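Local coordinates for uncharacterized protein (Chondromyces crocatus, PDB 6I86) that is of unknown function but is encoded in the crocagin gene cluster and probably takes part in making crocagin, a ribosomally derived peptide natural product, at residues S15-I27 with I42-V56. Numbering follows the deposited sequence.
Sequences STWILFFDASCSI and IWRLKIAHELVLLQV
W17 lies across L53 and Q55 where strands 17-22 and 51-55 pair antiparallel, 51-55 being an edge strand of a four-stranded antiparallel sheet. Two hydrogen-bonded pairs, I18 with L54 and F20 with V52, fix the register; I18 N to L54 O, 2.7 Å with an N-H...O angle of 176°, is nearly straight. On the face bearing W17, L19 and L53, the L53 methyl CD1 sits 3.8 Å from the centroid of the W17 six-membered ring, 11° off the normal, a CH-pi contact over the face. With CG turned opposite the backbone N (chi1 -169°), L53 brings its branch beneath the indole, its CD2 near CD1 and NE1 of W17. At the ring's edge, W17 NE1 donates to Q55 OE1 at 3.0 Å, a bent bond, the donor tilted from the amide carbonyl plane. Replacing W17 with an alanine would probably leave Q55 OE1 without this donor and uncover L53. Helix 38-47 closes over the same face: I42 CG2 meets W17 CZ3, and the I42 and L19 side chains cross at about a right angle, their CD1 methyls 4.0 Å apart. On the opposite face, which packs toward strand 115-123 through V52 and L54, L54 CD1 lies over the F20 ring, offset toward its rim, 3.8 Å from F20 CE1.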
loop_
_atom_site.group_PDB
_atom_site.type_symbol
_atom_site.label_atom_id
_atom_site.label_comp_id
_atom_site.label_asym_id
_atom_site.label_seq_id
_atom_site.Cartn_x
_atom_site.Cartn_y
_atom_site.Cartn_z
ATOM N N SER A 15 12.926 -1.335 1.493
ATOM C CA SER A 15 14.050 -0.899 0.680
ATOM C C SER A 15 13.690 -0.670 -0.781
ATOM O O SER A 15 14.362 0.126 -1.443
ATOM C CB SER A 15 15.196 -1.920 0.760
ATOM O OG SER A 15 14.814 -3.171 0.215
ATOM N N THR A 16 12.655 -1.335 -1.296
ATOM C CA THR A 16 12.267 -1.169 -2.692
ATOM C C THR A 16 10.752 -1.118 -2.858
ATOM O O THR A 16 10.208 -0.100 -3.297
ATOM C CB THR A 16 12.844 -2.296 -3.557
ATOM O OG1 THR A 16 12.560 -3.563 -2.951
ATOM C CG2 THR A 16 14.349 -2.150 -3.722
ATOM N N TRP A 17 10.058 -2.201 -2.514
ATOM C CA TRP A 17 8.638 -2.342 -2.807
ATOM C C TRP A 17 7.831 -2.613 -1.544
ATOM O O TRP A 17 8.156 -3.522 -0.773
ATOM C CB TRP A 17 8.396 -3.471 -3.810
ATOM C CG TRP A 17 8.883 -3.186 -5.193
ATOM C CD1 TRP A 17 9.350 -1.998 -5.676
ATOM C CD2 TRP A 17 8.929 -4.109 -6.284
ATOM N NE1 TRP A 17 9.693 -2.128 -7.000
ATOM C CE2 TRP A 17 9.443 -3.416 -7.398
ATOM C CE3 TRP A 17 8.590 -5.457 -6.425
ATOM C CZ2 TRP A 17 9.626 -4.027 -8.637
ATOM C CZ3 TRP A 17 8.771 -6.062 -7.655
ATOM C CH2 TRP A 17 9.284 -5.348 -8.744
ATOM N N ILE A 18 6.771 -1.831 -1.351
ATOM C CA ILE A 18 5.691 -2.159 -0.428
ATOM C C ILE A 18 4.530 -2.680 -1.261
ATOM O O ILE A 18 4.169 -2.075 -2.279
ATOM C CB ILE A 18 5.272 -0.937 0.408
ATOM C CG1 ILE A 18 6.461 -0.409 1.211
ATOM C CG2 ILE A 18 4.125 -1.294 1.334
ATOM C CD1 ILE A 18 6.283 1.007 1.721
ATOM N N LEU A 19 3.951 -3.805 -0.848
ATOM C CA LEU A 19 2.956 -4.509 -1.647
ATOM C C LEU A 19 1.644 -4.608 -0.884
ATOM O O LEU A 19 1.628 -5.016 0.281
ATOM C CB LEU A 19 3.455 -5.907 -2.026
ATOM C CG LEU A 19 4.809 -5.960 -2.736
ATOM C CD1 LEU A 19 5.330 -7.389 -2.785
ATOM C CD2 LEU A 19 4.720 -5.369 -4.137
ATOM N N PHE A 20 0.549 -4.241 -1.547
ATOM C CA PHE A 20 -0.793 -4.304 -0.987
ATOM C C PHE A 20 -1.599 -5.343 -1.751
ATOM O O PHE A 20 -1.563 -5.372 -2.982
ATOM C CB PHE A 20 -1.508 -2.953 -1.078
ATOM C CG PHE A 20 -1.120 -1.979 -0.008
ATOM C CD1 PHE A 20 0.146 -1.994 0.545
ATOM C CD2 PHE A 20 -2.031 -1.047 0.447
ATOM C CE1 PHE A 20 0.496 -1.094 1.530
ATOM C CE2 PHE A 20 -1.686 -0.151 1.429
ATOM C CZ PHE A 20 -0.421 -0.171 1.972
ATOM N N PHE A 21 -2.340 -6.180 -1.027
ATOM C CA PHE A 21 -3.065 -7.263 -1.679
ATOM C C PHE A 21 -4.108 -7.830 -0.728
ATOM O O PHE A 21 -4.070 -7.596 0.484
ATOM C CB PHE A 21 -2.115 -8.375 -2.141
ATOM C CG PHE A 21 -1.066 -8.734 -1.125
ATOM C CD1 PHE A 21 -1.300 -9.724 -0.182
ATOM C CD2 PHE A 21 0.154 -8.073 -1.105
ATOM C CE1 PHE A 21 -0.330 -10.052 0.753
ATOM C CE2 PHE A 21 1.121 -8.392 -0.165
ATOM C CZ PHE A 21 0.878 -9.383 0.763
ATOM N N ASP A 22 -5.040 -8.587 -1.303
ATOM C CA ASP A 22 -6.012 -9.316 -0.503
ATOM C C ASP A 22 -5.313 -10.425 0.270
ATOM O O ASP A 22 -4.347 -11.024 -0.210
ATOM C CB ASP A 22 -7.106 -9.897 -1.396
ATOM C CG ASP A 22 -8.285 -10.431 -0.606
ATOM O OD1 ASP A 22 -8.186 -11.558 -0.080
ATOM O OD2 ASP A 22 -9.310 -9.725 -0.510
ATOM N N ALA A 23 -5.809 -10.696 1.480
ATOM C CA ALA A 23 -5.171 -11.693 2.333
ATOM C C ALA A 23 -5.180 -13.075 1.694
ATOM O O ALA A 23 -4.317 -13.905 2.001
ATOM C CB ALA A 23 -5.864 -11.733 3.694
ATOM N N SER A 24 -6.139 -13.342 0.811
ATOM C CA SER A 24 -6.246 -14.624 0.128
ATOM C C SER A 24 -5.360 -14.717 -1.107
ATOM O O SER A 24 -5.305 -15.782 -1.731
ATOM C CB SER A 24 -7.704 -14.888 -0.264
ATOM O OG SER A 24 -8.137 -13.973 -1.256
ATOM N N CYS A 25 -4.670 -13.636 -1.474
ATOM C CA CYS A 25 -3.818 -13.659 -2.655
ATOM C C CYS A 25 -2.676 -14.653 -2.469
ATOM O O CYS A 25 -2.189 -14.865 -1.355
ATOM C CB CYS A 25 -3.263 -12.262 -2.939
ATOM S SG CYS A 25 -2.302 -12.127 -4.467
ATOM N N SER A 26 -2.255 -15.269 -3.580
ATOM C CA SER A 26 -1.212 -16.288 -3.528
ATOM C C SER A 26 0.078 -15.753 -2.922
ATOM O O SER A 26 0.836 -16.510 -2.306
ATOM C CB SER A 26 -0.945 -16.833 -4.932
ATOM O OG SER A 26 -0.476 -15.811 -5.795
ATOM N N ILE A 27 0.341 -14.452 -3.078
ATOM C CA ILE A 27 1.560 -13.855 -2.544
ATOM C C ILE A 27 1.615 -13.929 -1.023
ATOM O O ILE A 27 2.696 -13.805 -0.437
ATOM C CB ILE A 27 1.681 -12.396 -3.036
ATOM C CG1 ILE A 27 3.100 -11.864 -2.816
ATOM C CG2 ILE A 27 0.650 -11.512 -2.357
ATOM C CD1 ILE A 27 3.385 -10.558 -3.527
ATOM N N ILE A 42 5.238 -11.284 -9.041
ATOM C CA ILE A 42 4.707 -10.064 -8.438
ATOM C C ILE A 42 4.160 -9.140 -9.519
ATOM O O ILE A 42 3.060 -8.589 -9.396
ATOM C CB ILE A 42 5.785 -9.361 -7.592
ATOM C CG1 ILE A 42 6.200 -10.230 -6.406
ATOM C CG2 ILE A 42 5.286 -8.010 -7.110
ATOM C CD1 ILE A 42 7.209 -9.567 -5.498
ATOM N N TRP A 43 4.926 -8.956 -10.599
ATOM C CA TRP A 43 4.499 -8.058 -11.667
ATOM C C TRP A 43 3.246 -8.575 -12.361
ATOM O O TRP A 43 2.405 -7.785 -12.805
ATOM C CB TRP A 43 5.627 -7.863 -12.676
ATOM C CG TRP A 43 5.446 -6.650 -13.529
ATOM C CD1 TRP A 43 5.061 -6.612 -14.837
ATOM C CD2 TRP A 43 5.622 -5.288 -13.123
ATOM N NE1 TRP A 43 4.998 -5.310 -15.274
ATOM C CE2 TRP A 43 5.337 -4.478 -14.240
ATOM C CE3 TRP A 43 5.998 -4.677 -11.924
ATOM C CZ2 TRP A 43 5.419 -3.089 -14.193
ATOM C CZ3 TRP A 43 6.077 -3.300 -11.878
ATOM C CH2 TRP A 43 5.790 -2.520 -13.005
ATOM N N ARG A 44 3.110 -9.897 -12.479
ATOM C CA ARG A 44 1.901 -10.456 -13.073
ATOM C C ARG A 44 0.687 -10.212 -12.187
ATOM O O ARG A 44 -0.407 -9.931 -12.689
ATOM C CB ARG A 44 2.081 -11.948 -13.332
ATOM C CG ARG A 44 3.068 -12.251 -14.428
ATOM C CD ARG A 44 2.670 -13.511 -15.148
ATOM N NE ARG A 44 2.801 -14.704 -14.318
ATOM C CZ ARG A 44 3.944 -15.358 -14.134
ATOM N NH1 ARG A 44 5.055 -14.928 -14.717
ATOM N NH2 ARG A 44 3.976 -16.441 -13.372
ATOM N N LEU A 45 0.860 -10.319 -10.868
ATOM C CA LEU A 45 -0.225 -9.975 -9.957
ATOM C C LEU A 45 -0.589 -8.500 -10.072
ATOM O O LEU A 45 -1.770 -8.138 -10.007
ATOM C CB LEU A 45 0.162 -10.326 -8.520
ATOM C CG LEU A 45 0.182 -11.808 -8.145
ATOM C CD1 LEU A 45 0.707 -12.000 -6.727
ATOM C CD2 LEU A 45 -1.205 -12.414 -8.294
ATOM N N LYS A 46 0.414 -7.635 -10.249
ATOM C CA LYS A 46 0.138 -6.215 -10.447
ATOM C C LYS A 46 -0.633 -5.986 -11.741
ATOM O O LYS A 46 -1.610 -5.228 -11.770
ATOM C CB LYS A 46 1.442 -5.419 -10.455
ATOM C CG LYS A 46 1.256 -3.949 -10.797
ATOM C CD LYS A 46 2.582 -3.212 -10.853
ATOM C CE LYS A 46 2.515 -2.062 -11.843
ATOM N NZ LYS A 46 1.276 -1.256 -11.667
ATOM N N ILE A 47 -0.197 -6.630 -12.827
ATOM C CA ILE A 47 -0.892 -6.496 -14.105
ATOM C C ILE A 47 -2.340 -6.951 -13.975
ATOM O O ILE A 47 -3.252 -6.349 -14.555
ATOM C CB ILE A 47 -0.146 -7.283 -15.201
ATOM C CG1 ILE A 47 1.206 -6.633 -15.500
ATOM C CG2 ILE A 47 -0.978 -7.367 -16.473
ATOM C CD1 ILE A 47 2.060 -7.419 -16.471
ATOM N N ALA A 48 -2.576 -8.008 -13.199
ATOM C CA ALA A 48 -3.911 -8.563 -13.014
ATOM C C ALA A 48 -4.723 -7.824 -11.958
ATOM O O ALA A 48 -5.818 -8.282 -11.612
ATOM C CB ALA A 48 -3.819 -10.048 -12.655
ATOM N N HIS A 49 -4.218 -6.700 -11.449
ATOM C CA HIS A 49 -4.901 -5.880 -10.451
ATOM C C HIS A 49 -5.195 -6.649 -9.168
ATOM O O HIS A 49 -6.142 -6.320 -8.446
ATOM C CB HIS A 49 -6.195 -5.276 -11.016
ATOM C CG HIS A 49 -6.065 -4.784 -12.423
ATOM N ND1 HIS A 49 -5.251 -3.726 -12.769
ATOM C CD2 HIS A 49 -6.632 -5.215 -13.576
ATOM C CE1 HIS A 49 -5.328 -3.523 -14.073
ATOM N NE2 HIS A 49 -6.158 -4.413 -14.585
ATOM N N GLU A 50 -4.402 -7.680 -8.869
ATOM C CA GLU A 50 -4.498 -8.366 -7.589
ATOM C C GLU A 50 -3.608 -7.747 -6.519
ATOM O O GLU A 50 -3.809 -8.024 -5.331
ATOM C CB GLU A 50 -4.147 -9.852 -7.741
ATOM C CG GLU A 50 -5.162 -10.669 -8.523
ATOM C CD GLU A 50 -4.879 -12.154 -8.442
ATOM O OE1 GLU A 50 -4.614 -12.643 -7.322
ATOM O OE2 GLU A 50 -4.919 -12.831 -9.490
ATOM N N LEU A 51 -2.637 -6.919 -6.902
ATOM C CA LEU A 51 -1.827 -6.204 -5.930
ATOM C C LEU A 51 -1.535 -4.801 -6.440
ATOM O O LEU A 51 -1.552 -4.533 -7.645
ATOM C CB LEU A 51 -0.513 -6.953 -5.603
ATOM C CG LEU A 51 0.733 -7.004 -6.500
ATOM C CD1 LEU A 51 1.551 -5.713 -6.478
ATOM C CD2 LEU A 51 1.604 -8.172 -6.063
ATOM N N VAL A 52 -1.273 -3.904 -5.491
ATOM C CA VAL A 52 -0.843 -2.538 -5.760
ATOM C C VAL A 52 0.574 -2.383 -5.225
ATOM O O VAL A 52 0.889 -2.870 -4.132
ATOM C CB VAL A 52 -1.803 -1.508 -5.123
ATOM C CG1 VAL A 52 -1.181 -0.121 -5.094
ATOM C CG2 VAL A 52 -3.129 -1.486 -5.877
ATOM N N LEU A 53 1.434 -1.724 -6.001
ATOM C CA LEU A 53 2.867 -1.676 -5.730
ATOM C C LEU A 53 3.263 -0.255 -5.344
ATOM O O LEU A 53 3.013 0.691 -6.100
ATOM C CB LEU A 53 3.659 -2.160 -6.950
ATOM C CG LEU A 53 5.161 -2.440 -6.841
ATOM C CD1 LEU A 53 5.561 -3.515 -7.843
ATOM C CD2 LEU A 53 5.983 -1.179 -7.072
ATOM N N LEU A 54 3.885 -0.114 -4.172
ATOM C CA LEU A 54 4.388 1.162 -3.671
ATOM C C LEU A 54 5.912 1.122 -3.680
ATOM O O LEU A 54 6.526 0.481 -2.819
ATOM C CB LEU A 54 3.864 1.443 -2.266
ATOM C CG LEU A 54 2.426 1.934 -2.124
ATOM C CD1 LEU A 54 1.911 1.651 -0.726
ATOM C CD2 LEU A 54 2.374 3.420 -2.411
ATOM N N GLN A 55 6.518 1.814 -4.641
ATOM C CA GLN A 55 7.968 1.856 -4.763
ATOM C C GLN A 55 8.544 2.976 -3.907
ATOM O O GLN A 55 7.986 4.075 -3.837
ATOM C CB GLN A 55 8.385 2.051 -6.224
ATOM C CG GLN A 55 9.883 2.222 -6.431
ATOM C CD GLN A 55 10.359 1.672 -7.762
ATOM O OE1 GLN A 55 9.931 0.602 -8.194
ATOM N NE2 GLN A 55 11.256 2.401 -8.417
ATOM N N VAL A 56 9.660 2.684 -3.243
ATOM C CA VAL A 56 10.436 3.691 -2.537
ATOM C C VAL A 56 11.806 3.771 -3.195
ATOM O O VAL A 56 12.269 2.830 -3.847
ATOM C CB VAL A 56 10.573 3.397 -1.030
ATOM C CG1 VAL A 56 9.201 3.321 -0.380
ATOM C CG2 VAL A 56 11.357 2.112 -0.802
HETATM O O HOH W 1 -5.776 -9.155 -4.255
#